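Local coordinates for chromosome partition protein Smc (Pyrococcus furiosus, PDB 3NWC) that probably acts in chromosome condensation and partitioning, with this hinge domain mediating dimerization and binding DNA, at residues K100-S105 against D130-N135. Numbering follows the deposited sequence.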
ATOM      1  N   LYS A 100       7.997  13.725   5.807  1.00 22.12           N
ATOM      2  CA  LYS A 100       9.258  13.000   5.854  1.00 23.68           C
ATOM      3  C   LYS A 100      10.302  13.885   5.194  1.00 21.30           C
ATOM      4  O   LYS A 100       9.952  14.828   4.473  1.00 23.01           O
ATOM      5  CB  LYS A 100       9.137  11.675   5.105  1.00 23.28           C
ATOM      6  CG  LYS A 100       8.061  10.739   5.651  1.00 25.80           C
ATOM      7  CD  LYS A 100       8.025   9.431   4.854  1.00 26.13           C
ATOM      8  CE  LYS A 100       7.122   8.395   5.494  1.00 34.67           C
ATOM      9  NZ  LYS A 100       5.709   8.846   5.514  1.00 31.75           N
ATOM     10  N   HIS A 101      11.575  13.595   5.433  1.00 27.68           N
ATOM     11  CA  HIS A 101      12.641  14.420   4.872  1.00 29.15           C
ATOM     12  C   HIS A 101      13.821  13.587   4.393  1.00 27.53           C
ATOM     13  O   HIS A 101      14.096  12.510   4.927  1.00 30.73           O
ATOM     14  CB  HIS A 101      13.116  15.453   5.905  1.00 35.47           C
ATOM     15  CG  HIS A 101      12.000  16.218   6.537  1.00 40.86           C
ATOM     16  ND1 HIS A 101      11.448  15.866   7.751  1.00 36.03           N
ATOM     17  CD2 HIS A 101      11.306  17.300   6.108  1.00 40.96           C
ATOM     18  CE1 HIS A 101      10.474  16.707   8.050  1.00 45.93           C
ATOM     19  NE2 HIS A 101      10.367  17.586   7.069  1.00 44.67           N
ATOM     20  N   VAL A 102      14.516  14.095   3.380  1.00 25.90           N
ATOM     21  CA  VAL A 102      15.728  13.450   2.900  1.00 26.86           C
ATOM     22  C   VAL A 102      16.887  13.826   3.811  1.00 38.17           C
ATOM     23  O   VAL A 102      17.047  14.987   4.172  1.00 37.31           O
ATOM     24  CB  VAL A 102      16.039  13.837   1.443  1.00 26.60           C
ATOM     25  CG1 VAL A 102      17.364  13.250   1.003  1.00 29.59           C
ATOM     26  CG2 VAL A 102      14.915  13.339   0.517  1.00 28.69           C
ATOM     27  N   ASP A 103      17.671  12.832   4.207  1.00 35.97           N
ATOM     28  CA  ASP A 103      18.825  13.071   5.054  1.00 41.21           C
ATOM     29  C   ASP A 103      20.034  12.367   4.459  1.00 40.86           C
ATOM     30  O   ASP A 103      20.679  11.547   5.113  1.00 50.37           O
ATOM     31  CB  ASP A 103      18.562  12.598   6.489  1.00 48.83           C
ATOM     32  CG  ASP A 103      18.462  11.088   6.602  0.42 47.43           C
ATOM     33  OD1 ASP A 103      18.138  10.431   5.592  0.33 49.45           O
ATOM     34  OD2 ASP A 103      18.709  10.558   7.705  0.28 48.17           O
ATOM     35  N   SER A 104      20.323  12.682   3.202  1.00 34.13           N
ATOM     36  CA  SER A 104      21.472  12.115   2.518  1.00 36.33           C
ATOM     37  C   SER A 104      21.671  12.819   1.183  1.00 32.14           C
ATOM     38  O   SER A 104      20.845  13.626   0.769  1.00 37.20           O
ATOM     39  CB  SER A 104      21.294  10.607   2.312  1.00 37.65           C
ATOM     40  OG  SER A 104      20.347  10.337   1.294  1.00 45.72           O
ATOM     41  N   SER A 105      22.775  12.510   0.514  1.00 38.13           N
ATOM     42  CA  SER A 105      23.072  13.103  -0.783  1.00 34.44           C
ATOM     43  C   SER A 105      23.172  12.026  -1.857  1.00 40.49           C
ATOM     44  O   SER A 105      23.875  12.188  -2.856  1.00 45.79           O
ATOM     45  CB  SER A 105      24.359  13.943  -0.722  1.00 41.36           C
ATOM     46  OG  SER A 105      25.456  13.191  -0.228  1.00 44.10           O
ATOM     47  N   ASP A 130      10.864  11.810   1.816  1.00 17.52           N
ATOM     48  CA  ASP A 130      12.157  11.172   1.991  1.00 19.87           C
ATOM     49  C   ASP A 130      12.526  10.264   0.830  1.00 20.63           C
ATOM     50  O   ASP A 130      13.449   9.470   0.935  1.00 18.73           O
ATOM     51  CB  ASP A 130      12.266  10.464   3.356  1.00 26.62           C
ATOM     52  CG  ASP A 130      11.399   9.212   3.462  0.58 23.72           C
ATOM     53  OD1 ASP A 130      10.518   8.975   2.609  0.83 22.95           O
ATOM     54  OD2 ASP A 130      11.598   8.454   4.432  0.58 23.12           O
ATOM     55  N   THR A 131      11.824  10.419  -0.296  1.00 16.06           N
ATOM     56  CA  THR A 131      12.168   9.653  -1.487  1.00 15.97           C
ATOM     57  C   THR A 131      13.254  10.323  -2.322  1.00 14.86           C
ATOM     58  O   THR A 131      13.165  11.496  -2.653  1.00 16.73           O
ATOM     59  CB  THR A 131      10.937   9.385  -2.393  1.00 16.81           C
ATOM     60  OG1 THR A 131       9.933   8.731  -1.620  1.00 17.32           O
ATOM     61  CG2 THR A 131      11.315   8.486  -3.560  1.00 16.97           C
ATOM     62  N   VAL A 132      14.249   9.531  -2.688  1.00 17.66           N
ATOM     63  CA  VAL A 132      15.292   9.959  -3.589  1.00 16.18           C
ATOM     64  C   VAL A 132      15.255   9.166  -4.879  1.00 20.19           C
ATOM     65  O   VAL A 132      15.012   7.952  -4.883  1.00 17.79           O
ATOM     66  CB  VAL A 132      16.673   9.810  -2.892  1.00 24.30           C
ATOM     67  CG1 VAL A 132      17.790  10.226  -3.816  1.00 28.37           C
ATOM     68  CG2 VAL A 132      16.690  10.621  -1.606  1.00 22.47           C
ATOM     69  N   ILE A 133      15.474   9.869  -5.988  1.00 22.88           N
ATOM     70  CA  ILE A 133      15.520   9.245  -7.300  1.00 19.59           C
ATOM     71  C   ILE A 133      16.972   8.946  -7.636  1.00 26.00           C
ATOM     72  O   ILE A 133      17.839   9.826  -7.547  1.00 24.03           O
ATOM     73  CB  ILE A 133      14.925  10.171  -8.368  1.00 17.18           C
ATOM     74  CG1 ILE A 133      13.505  10.594  -7.970  1.00 19.73           C
ATOM     75  CG2 ILE A 133      14.943   9.498  -9.734  1.00 19.76           C
ATOM     76  CD1 ILE A 133      12.900  11.662  -8.871  1.00 18.09           C
ATOM     77  N   VAL A 134      17.230   7.693  -7.990  1.00 22.75           N
ATOM     78  CA  VAL A 134      18.550   7.236  -8.392  1.00 33.14           C
ATOM     79  C   VAL A 134      18.449   6.599  -9.781  1.00 32.95           C
ATOM     80  O   VAL A 134      17.361   6.224 -10.227  1.00 28.09           O
ATOM     81  CB  VAL A 134      19.124   6.229  -7.383  1.00 27.60           C
ATOM     82  CG1 VAL A 134      19.051   6.803  -5.966  1.00 31.00           C
ATOM     83  CG2 VAL A 134      18.369   4.918  -7.452  1.00 30.36           C
ATOM     84  N   ASN A 135      19.582   6.479 -10.464  1.00 35.86           N
ATOM     85  CA  ASN A 135      19.576   6.070 -11.868  1.00 40.63           C
ATOM     86  C   ASN A 135      19.355   4.579 -12.138  1.00 35.56           C
ATOM     87  O   ASN A 135      18.799   4.219 -13.176  1.00 43.38           O
ATOM     88  CB  ASN A 135      20.853   6.544 -12.565  1.00 38.55           C
ATOM     89  CG  ASN A 135      21.023   8.043 -12.495  1.00 51.76           C
ATOM     90  OD1 ASN A 135      21.467   8.583 -11.479  1.00 51.38           O
ATOM     91  ND2 ASN A 135      20.673   8.729 -13.577  1.00 63.27           N
TER
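Asp130 and Val132 meet Lys100, His101 and Val102 where a loop of the SMC hinge domain packs beside strand 131-134. This strand belongs to a mixed sheet, between strands 108-109 and 148-151. Residues 100-105, in the loop between strands 89-93 and 108-109, make no hydrogen bond to residues 130-135. Asp130 comes first and is buried. Its CG sits between the backbone N and the carbonyl carbon (chi1 70°), which turns the carboxylate toward the stem of Lys100. There CD of Lys100 lies 3.4 Å from OD1 of Asp130, and CB of Lys100 is 3.7 Å from CG of Asp130. The two side chains pass at a slant, and the opposite charges do not meet: NZ of Lys100 stays 5.6 Å from OD1 of Asp130. That ammonium instead donates to the carbonyl O of Phe126, near the end of helix 121-128. OD2 of Asp130 has a long, weak ion pair with Arg159. CB of Asp130 lies against the carbonyl O of His101, at 3.2 Å. Replacing Asp130 by alanine would remove the carboxylate, and is likely to leave the CB and CD methylenes of Lys100 without the group they pack on and Arg159 without this weak partner. Thr131 points away from the loop, and its OG1 is hydrogen-bonded to Arg148. Val132 turns back toward the loop and crosses Val102 at about a right angle. A single methyl, CG2 of Val132, touches both branches of Val102, at 3.8 Å from CG1 and 3.9 Å from CG2.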